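Local atomic coordinates of signal recognition particle 54 kDa protein (Aeropyrum pernix, PDB entry 7EPK), a protein that belongs to the SRP54 family, joining a helical bundle and a P-loop GTPase-type domain, with GDP in the model, to an all-helical domain of the signal-peptide-binding family. Residues 38-43 with 255-260; 239-244 with 262-267; 374-379 with 401-406. All blocks are in the same frame, centred on the assembly; numbering follows the deposited sequence.

Interaction 1: 38-43 with 255-260; sequences DVNVKL and ALTAAA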
loop_
_atom_site.group_PDB
_atom_site.type_symbol
_atom_site.label_atom_id
_atom_site.label_comp_id
_atom_site.label_asym_id
_atom_site.label_seq_id
_atom_site.Cartn_x
_atom_site.Cartn_y
_atom_site.Cartn_z
ATOM N N ASP A 38 -0.632 -2.837 -22.377
ATOM C CA ASP A 38 -1.612 -3.922 -22.679
ATOM C C ASP A 38 -2.795 -3.796 -21.716
ATOM O O ASP A 38 -3.894 -3.367 -22.140
ATOM C CB ASP A 38 -0.949 -5.309 -22.672
ATOM C CG ASP A 38 -1.089 -6.043 -23.999
ATOM O OD1 ASP A 38 -0.110 -6.023 -24.793
ATOM O OD2 ASP A 38 -2.178 -6.614 -24.238
ATOM N N VAL A 39 -2.565 -4.154 -20.459
ATOM C CA VAL A 39 -3.557 -4.014 -19.356
ATOM C C VAL A 39 -4.848 -4.735 -19.745
ATOM O O VAL A 39 -5.050 -5.865 -19.230
ATOM C CB VAL A 39 -3.803 -2.546 -18.975
ATOM C CG1 VAL A 39 -4.796 -2.430 -17.836
ATOM C CG2 VAL A 39 -2.500 -1.881 -18.575
ATOM N N ASN A 40 -5.685 -4.120 -20.586
ATOM C CA ASN A 40 -6.980 -4.710 -21.012
ATOM C C ASN A 40 -7.969 -3.562 -21.169
ATOM O O ASN A 40 -8.326 -2.956 -20.154
ATOM C CB ASN A 40 -7.515 -5.770 -20.035
ATOM C CG ASN A 40 -8.582 -6.675 -20.618
ATOM O OD1 ASN A 40 -9.392 -6.263 -21.453
ATOM N ND2 ASN A 40 -8.603 -7.919 -20.162
ATOM N N VAL A 41 -8.369 -3.288 -22.407
ATOM C CA VAL A 41 -9.331 -2.206 -22.756
ATOM C C VAL A 41 -10.416 -2.157 -21.677
ATOM O O VAL A 41 -10.627 -1.056 -21.156
ATOM C CB VAL A 41 -9.906 -2.360 -24.176
ATOM C CG1 VAL A 41 -9.856 -3.795 -24.675
ATOM C CG2 VAL A 41 -11.319 -1.808 -24.285
ATOM N N LYS A 42 -11.051 -3.284 -21.333
ATOM C CA LYS A 42 -12.173 -3.317 -20.347
ATOM C C LYS A 42 -11.674 -2.798 -18.987
ATOM O O LYS A 42 -12.429 -2.064 -18.300
ATOM C CB LYS A 42 -12.806 -4.714 -20.217
ATOM C CG LYS A 42 -11.929 -5.822 -19.634
ATOM C CD LYS A 42 -12.598 -7.200 -19.592
ATOM C CE LYS A 42 -12.830 -7.740 -18.195
ATOM N NZ LYS A 42 -13.798 -6.913 -17.441
ATOM N N LEU A 43 -10.454 -3.166 -18.598
ATOM C CA LEU A 43 -9.868 -2.747 -17.297
ATOM C C LEU A 43 -9.500 -1.258 -17.378
ATOM O O LEU A 43 -9.575 -0.582 -16.341
ATOM C CB LEU A 43 -8.681 -3.652 -16.932
ATOM C CG LEU A 43 -8.970 -4.716 -15.862
ATOM C CD1 LEU A 43 -9.952 -5.781 -16.337
ATOM C CD2 LEU A 43 -7.692 -5.383 -15.411
ATOM N N ALA A 255 -0.386 -9.076 -16.183
ATOM C CA ALA A 255 -0.393 -9.464 -14.757
ATOM C C ALA A 255 -1.810 -9.285 -14.195
ATOM O O ALA A 255 -2.410 -10.292 -13.736
ATOM C CB ALA A 255 0.609 -8.626 -13.998
ATOM N N LEU A 256 -2.343 -8.054 -14.237
ATOM C CA LEU A 256 -3.564 -7.689 -13.463
ATOM C C LEU A 256 -4.838 -8.145 -14.202
ATOM O O LEU A 256 -5.946 -7.882 -13.685
ATOM C CB LEU A 256 -3.553 -6.194 -13.139
ATOM C CG LEU A 256 -3.437 -5.258 -14.327
ATOM C CD1 LEU A 256 -4.589 -5.488 -15.283
ATOM C CD2 LEU A 256 -3.398 -3.821 -13.850
ATOM N N THR A 257 -4.684 -8.825 -15.345
ATOM C CA THR A 257 -5.761 -9.602 -16.013
ATOM C C THR A 257 -5.866 -10.964 -15.321
ATOM O O THR A 257 -6.995 -11.346 -14.940
ATOM C CB THR A 257 -5.537 -9.752 -17.527
ATOM O OG1 THR A 257 -4.677 -8.721 -18.022
ATOM C CG2 THR A 257 -6.841 -9.708 -18.295
ATOM N N ALA A 258 -4.732 -11.656 -15.157
ATOM C CA ALA A 258 -4.623 -12.963 -14.458
ATOM C C ALA A 258 -5.001 -12.781 -12.981
ATOM O O ALA A 258 -5.716 -13.660 -12.421
ATOM C CB ALA A 258 -3.231 -13.539 -14.612
ATOM N N ALA A 259 -4.564 -11.662 -12.387
ATOM C CA ALA A 259 -4.967 -11.218 -11.034
ATOM C C ALA A 259 -6.488 -11.299 -10.909
ATOM O O ALA A 259 -6.990 -11.944 -9.955
ATOM C CB ALA A 259 -4.491 -9.816 -10.818
ATOM N N ALA A 260 -7.187 -10.688 -11.872
ATOM C CA ALA A 260 -8.666 -10.627 -11.944
ATOM C C ALA A 260 -9.262 -12.042 -12.026
ATOM O O ALA A 260 -10.169 -12.332 -11.235
ATOM C CB ALA A 260 -9.084 -9.761 -13.113
#

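Interaction 2: 239-244 with 262-267; sequences GSIIVT and TGARIK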
loop_
_atom_site.group_PDB
_atom_site.type_symbol
_atom_site.label_atom_id
_atom_site.label_comp_id
_atom_site.label_asym_id
_atom_site.label_seq_id
_atom_site.Cartn_x
_atom_site.Cartn_y
_atom_site.Cartn_z
ATOM N N GLY A 239 -3.211 -19.045 -5.618
ATOM C CA GLY A 239 -3.314 -18.214 -4.409
ATOM C C GLY A 239 -2.365 -17.040 -4.500
ATOM O O GLY A 239 -2.595 -16.043 -3.802
ATOM N N SER A 240 -1.338 -17.139 -5.344
ATOM C CA SER A 240 -0.347 -16.061 -5.563
ATOM C C SER A 240 -0.083 -15.877 -7.061
ATOM O O SER A 240 -0.299 -16.852 -7.830
ATOM C CB SER A 240 0.914 -16.361 -4.810
ATOM O OG SER A 240 0.731 -16.049 -3.439
ATOM N N ILE A 241 0.350 -14.675 -7.463
ATOM C CA ILE A 241 0.942 -14.428 -8.809
ATOM C C ILE A 241 2.255 -13.692 -8.608
ATOM O O ILE A 241 2.318 -12.752 -7.805
ATOM C CB ILE A 241 0.002 -13.656 -9.753
ATOM C CG1 ILE A 241 -1.204 -14.519 -10.140
ATOM C CG2 ILE A 241 0.757 -13.156 -10.978
ATOM C CD1 ILE A 241 -2.288 -13.798 -10.890
ATOM N N ILE A 242 3.273 -14.137 -9.324
ATOM C CA ILE A 242 4.626 -13.533 -9.296
ATOM C C ILE A 242 4.910 -13.175 -10.743
ATOM O O ILE A 242 4.705 -14.046 -11.594
ATOM C CB ILE A 242 5.668 -14.493 -8.693
ATOM C CG1 ILE A 242 5.318 -14.860 -7.248
ATOM C CG2 ILE A 242 7.047 -13.871 -8.809
ATOM C CD1 ILE A 242 6.242 -15.860 -6.585
ATOM N N VAL A 243 5.293 -11.931 -11.011
ATOM C CA VAL A 243 5.473 -11.451 -12.405
ATOM C C VAL A 243 6.964 -11.202 -12.638
ATOM O O VAL A 243 7.539 -10.342 -11.927
ATOM C CB VAL A 243 4.600 -10.216 -12.697
ATOM C CG1 VAL A 243 4.776 -9.733 -14.126
ATOM C CG2 VAL A 243 3.133 -10.503 -12.437
ATOM N N THR A 244 7.535 -11.934 -13.604
ATOM C CA THR A 244 8.976 -11.935 -13.967
ATOM C C THR A 244 9.233 -11.063 -15.205
ATOM O O THR A 244 8.288 -10.857 -15.985
ATOM C CB THR A 244 9.447 -13.367 -14.246
ATOM O OG1 THR A 244 8.654 -13.852 -15.330
ATOM C CG2 THR A 244 9.326 -14.268 -13.038
ATOM N N THR A 262 -8.225 -15.306 -11.460
ATOM C CA THR A 262 -8.045 -16.223 -10.306
ATOM C C THR A 262 -8.458 -15.529 -8.998
ATOM O O THR A 262 -8.602 -16.237 -7.984
ATOM C CB THR A 262 -6.590 -16.685 -10.268
ATOM O OG1 THR A 262 -5.793 -15.504 -10.171
ATOM C CG2 THR A 262 -6.204 -17.470 -11.503
ATOM N N GLY A 263 -8.632 -14.198 -9.031
ATOM C CA GLY A 263 -8.909 -13.334 -7.865
ATOM C C GLY A 263 -7.703 -13.251 -6.951
ATOM O O GLY A 263 -7.900 -12.953 -5.760
ATOM N N ALA A 264 -6.508 -13.516 -7.504
ATOM C CA ALA A 264 -5.228 -13.726 -6.784
ATOM C C ALA A 264 -4.432 -12.432 -6.771
ATOM O O ALA A 264 -4.530 -11.667 -7.727
ATOM C CB ALA A 264 -4.402 -14.806 -7.428
ATOM N N ARG A 265 -3.645 -12.237 -5.722
ATOM C CA ARG A 265 -2.843 -11.015 -5.531
ATOM C C ARG A 265 -1.504 -11.255 -6.223
ATOM O O ARG A 265 -1.016 -12.410 -6.279
ATOM C CB ARG A 265 -2.656 -10.657 -4.050
ATOM C CG ARG A 265 -3.582 -11.388 -3.087
ATOM C CD ARG A 265 -3.257 -11.120 -1.630
ATOM N NE ARG A 265 -3.731 -12.215 -0.792
ATOM C CZ ARG A 265 -3.614 -12.270 0.530
ATOM N NH1 ARG A 265 -3.037 -11.275 1.186
ATOM N NH2 ARG A 265 -4.085 -13.318 1.189
ATOM N N ILE A 266 -0.936 -10.182 -6.732
ATOM C CA ILE A 266 0.459 -10.161 -7.217
ATOM C C ILE A 266 1.333 -9.899 -5.994
ATOM O O ILE A 266 1.276 -8.774 -5.461
ATOM C CB ILE A 266 0.605 -9.102 -8.312
ATOM C CG1 ILE A 266 -0.269 -9.470 -9.511
ATOM C CG2 ILE A 266 2.064 -8.904 -8.689
ATOM C CD1 ILE A 266 -0.371 -8.373 -10.540
ATOM N N LYS A 267 2.090 -10.905 -5.553
ATOM C CA LYS A 267 2.864 -10.841 -4.295
ATOM C C LYS A 267 4.285 -10.352 -4.563
ATOM O O LYS A 267 4.868 -9.740 -3.660
ATOM C CB LYS A 267 2.852 -12.208 -3.625
ATOM C CG LYS A 267 1.488 -12.662 -3.116
ATOM C CD LYS A 267 1.533 -13.315 -1.741
ATOM C CE LYS A 267 2.767 -14.174 -1.517
ATOM N NZ LYS A 267 2.564 -15.124 -0.399
#

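Interaction 3: 374-379 with 401-406; sequences MAIIES and IGSGTS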
loop_
_atom_site.group_PDB
_atom_site.type_symbol
_atom_site.label_atom_id
_atom_site.label_comp_id
_atom_site.label_asym_id
_atom_site.label_seq_id
_atom_site.Cartn_x
_atom_site.Cartn_y
_atom_site.Cartn_z
ATOM N N MET A 374 -5.207 17.958 25.944
ATOM C CA MET A 374 -6.060 16.995 25.207
ATOM C C MET A 374 -6.421 15.833 26.145
ATOM O O MET A 374 -7.616 15.494 26.224
ATOM C CB MET A 374 -5.413 16.535 23.894
ATOM C CG MET A 374 -5.666 17.538 22.734
ATOM S SD MET A 374 -4.836 17.197 21.127
ATOM C CE MET A 374 -5.311 15.481 20.916
ATOM N N ALA A 375 -5.467 15.310 26.913
ATOM C CA ALA A 375 -5.681 14.211 27.895
ATOM C C ALA A 375 -6.727 14.644 28.922
ATOM O O ALA A 375 -7.622 13.835 29.237
ATOM C CB ALA A 375 -4.380 13.861 28.575
ATOM N N ILE A 376 -6.571 15.877 29.421
ATOM C CA ILE A 376 -7.484 16.568 30.382
ATOM C C ILE A 376 -8.914 16.499 29.838
ATOM O O ILE A 376 -9.774 16.000 30.550
ATOM C CB ILE A 376 -7.052 18.037 30.603
ATOM C CG1 ILE A 376 -5.725 18.170 31.358
ATOM C CG2 ILE A 376 -8.168 18.825 31.270
ATOM C CD1 ILE A 376 -5.856 18.118 32.856
ATOM N N ILE A 377 -9.141 17.036 28.633
ATOM C CA ILE A 377 -10.484 17.142 27.987
ATOM C C ILE A 377 -11.056 15.726 27.861
ATOM O O ILE A 377 -12.240 15.508 28.166
ATOM C CB ILE A 377 -10.401 17.866 26.625
ATOM C CG1 ILE A 377 -9.925 19.313 26.762
ATOM C CG2 ILE A 377 -11.741 17.831 25.915
ATOM C CD1 ILE A 377 -9.529 19.930 25.466
ATOM N N GLU A 378 -10.226 14.767 27.471
ATOM C CA GLU A 378 -10.677 13.367 27.265
ATOM C C GLU A 378 -11.211 12.780 28.580
ATOM O O GLU A 378 -12.017 11.842 28.499
ATOM C CB GLU A 378 -9.548 12.545 26.647
ATOM C CG GLU A 378 -9.229 12.922 25.211
ATOM C CD GLU A 378 -7.969 12.277 24.673
ATOM O OE1 GLU A 378 -7.463 12.727 23.623
ATOM O OE2 GLU A 378 -7.500 11.327 25.307
ATOM N N SER A 379 -10.799 13.302 29.743
ATOM C CA SER A 379 -11.161 12.771 31.095
ATOM C C SER A 379 -12.374 13.521 31.679
ATOM O O SER A 379 -13.019 12.976 32.588
ATOM C CB SER A 379 -9.968 12.787 32.054
ATOM O OG SER A 379 -8.919 11.934 31.599
ATOM N N ILE A 401 -6.445 13.068 37.911
ATOM C CA ILE A 401 -6.121 11.621 38.147
ATOM C C ILE A 401 -6.258 10.860 36.829
ATOM O O ILE A 401 -5.273 10.239 36.411
ATOM C CB ILE A 401 -7.018 10.994 39.243
ATOM C CG1 ILE A 401 -6.461 11.218 40.657
ATOM C CG2 ILE A 401 -7.258 9.506 38.979
ATOM C CD1 ILE A 401 -6.374 12.670 41.099
ATOM N N GLY A 402 -7.449 10.911 36.225
ATOM C CA GLY A 402 -7.792 10.175 35.000
ATOM C C GLY A 402 -6.781 10.428 33.896
ATOM O O GLY A 402 -6.566 9.496 33.078
ATOM N N SER A 403 -6.171 11.621 33.855
ATOM C CA SER A 403 -5.310 12.061 32.726
ATOM C C SER A 403 -3.861 12.340 33.153
ATOM O O SER A 403 -3.150 12.958 32.357
ATOM C CB SER A 403 -5.907 13.262 32.088
ATOM O OG SER A 403 -5.811 14.361 32.970
ATOM N N GLY A 404 -3.432 11.906 34.342
ATOM C CA GLY A 404 -2.027 11.981 34.795
ATOM C C GLY A 404 -1.492 13.403 34.773
ATOM O O GLY A 404 -0.440 13.631 34.137
ATOM N N THR A 405 -2.176 14.333 35.444
ATOM C CA THR A 405 -1.869 15.791 35.381
ATOM C C THR A 405 -2.103 16.461 36.741
ATOM O O THR A 405 -2.667 15.799 37.655
ATOM C CB THR A 405 -2.715 16.500 34.311
ATOM O OG1 THR A 405 -4.092 16.179 34.518
ATOM C CG2 THR A 405 -2.313 16.141 32.895
ATOM N N SER A 406 -1.704 17.736 36.851
ATOM C CA SER A 406 -1.828 18.556 38.084
ATOM C C SER A 406 -3.206 19.221 38.147
ATOM O O SER A 406 -3.732 19.654 37.107
ATOM C CB SER A 406 -0.732 19.575 38.184
ATOM O OG SER A 406 -0.956 20.646 37.286
#

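Interaction 1: 38-43 with 255-260
T257 OG1 lies 3.1 Å from V39 O, yet its single proton has more than one carbonyl to choose from, so a bond across this contact remains unsettled. The carbonyl of G254, one turn back, is the stronger partner, and that of G253 is a weak one. The hydroxyl thus faces its own helix start and the incoming loop at once. The backbones stay well separated here, V39 CA and T257 CA being 6.9 Å apart, and the contact is made mainly by side chains. N40 divides its amide between two tasks. OD1 turns back to its own chain and takes a weak N-cap bond from K42 N at 3.4 Å, while ND2 rests against the CG2 methyl of T257. With CG anti to the backbone N (chi1 -163°), the amide reaches across the threonine, and the two side chains run nearly perpendicular. Beside this polar edge, L256 supplies the apolar part of the contact: its CD1 meets V39 CG1 at 4.0 Å, and L43 passes it in the opposite direction, though the modelled closeness of the two leucines is doubtful. F82 also touches L256, and M226 of helix 225-235 touches T257, so the start of helix 255-262 is enclosed from several parts of the chain. The loop that caps the start of helix 41-57 through N40 is thereby set against helix 255-262, an interface between the helical bundle and the GTPase domain of the kind that makes up the NG unit of SRP54-type proteins.

Interaction 2: 239-244 with 262-267
I241 grips the neighbouring strand with both backbone polar atoms. Its N donates to R265 O at 2.9 Å, in the carbonyl plane but somewhat bent (141° at the hydrogen), and its O accepts from K267 N at 2.9 Å, a straighter bond (154°). These two bonds straddle I266, as in a regular parallel pairing, and I266 CA adds a CH···O contact to the same I241 O at 3.2 Å. The short strands nevertheless cross at 54°, and the firm pairing is centred on I241 and I266. On the face carrying these two, I241 CG2 packs on I266 CG1 at 4.1 Å, and V243 CG2 meets I266 CG2 at 4.2 Å. The CD1 end of I241 leans the other way, towards the methyl of A264 (CD1 to CB 4.2 Å) and the hydroxyl of T262, which is itself hydrogen-bonded to A258 O. Helix 255-262 covers this patch: A258 touches I241, and A255 touches both V243 and I266. On the face of S240, the bent chain of K267 runs past the serine, with S240 OG 3.3 Å from K267 CD. Both polar ends find E212 on strand 212-218, the amine through a salt bridge to OE1 and the hydroxyl through a hydrogen bond to OE2. Further along strand 240-244, T244 touches GDP. Within this beta-alpha-beta unit the contact is therefore hydrophobic around I241 and I266, beneath the crossover helix, whereas around S240 and K267 a single carboxylate holds lysine and serine together and probably favours the charged lysine.

Interaction 3: 374-379 with 401-406
The backbones come close at A375 and S403, CA to CA 5.3 Å, where helix 367-379, around A375, meets the C-terminal end of helix 393-402. That second helix closes with a Schellman motif, G404 at positive phi, its N bonded to I401 O and T405 N to A400 O. S403 carries the contact: its CB lies against the methyl of A375 (CB to CB 3.9 Å) and also near A375 O. S379 OG bonds weakly to A375 O, 3.3 Å, within its own helix, and across the contact it touches S403 CB and G402 C. S403 places OG between its backbone N and carbonyl carbon (chi1 69°), towards T405 OG1 at 2.9 Å; either hydroxyl may donate. I376 CD1 reaches both hydroxyls, lying nearer T405 OG1 than S403 OG, and I376 also touches V410 and L413 of helix 409-423. No hydrogen bond crosses between the segments, although just outside them R398 of helix 393-402 bonds S379 O. S403 OG bonds I399 O and T405 OG1 weakly A400 O, which implies that the S403 and T405 hydroxyls serve the end of their own helix, while van der Waals contact joins the two segments.

Interactions 1 and 2 are neighbours, their centres 12 Å apart, and share one unit: helix 255-262 connects strands 240-244 and 265-270. Their segments alternate along the chain, and they touch directly through this helix, where A259 packs on I241 and on A264. The helix thus has one side on the sheet of the GTPase domain and another against the loop leading into helix 41-57, so it lies between the bundle and the sheet. Interaction 3 comes later in the sequence and lies on the opposite side of the chain's centre, about 53 Å and 49 Å centre to centre from interactions 1 and 2, in the signal-peptide-binding domain, consistent with an extended, multi-domain chain.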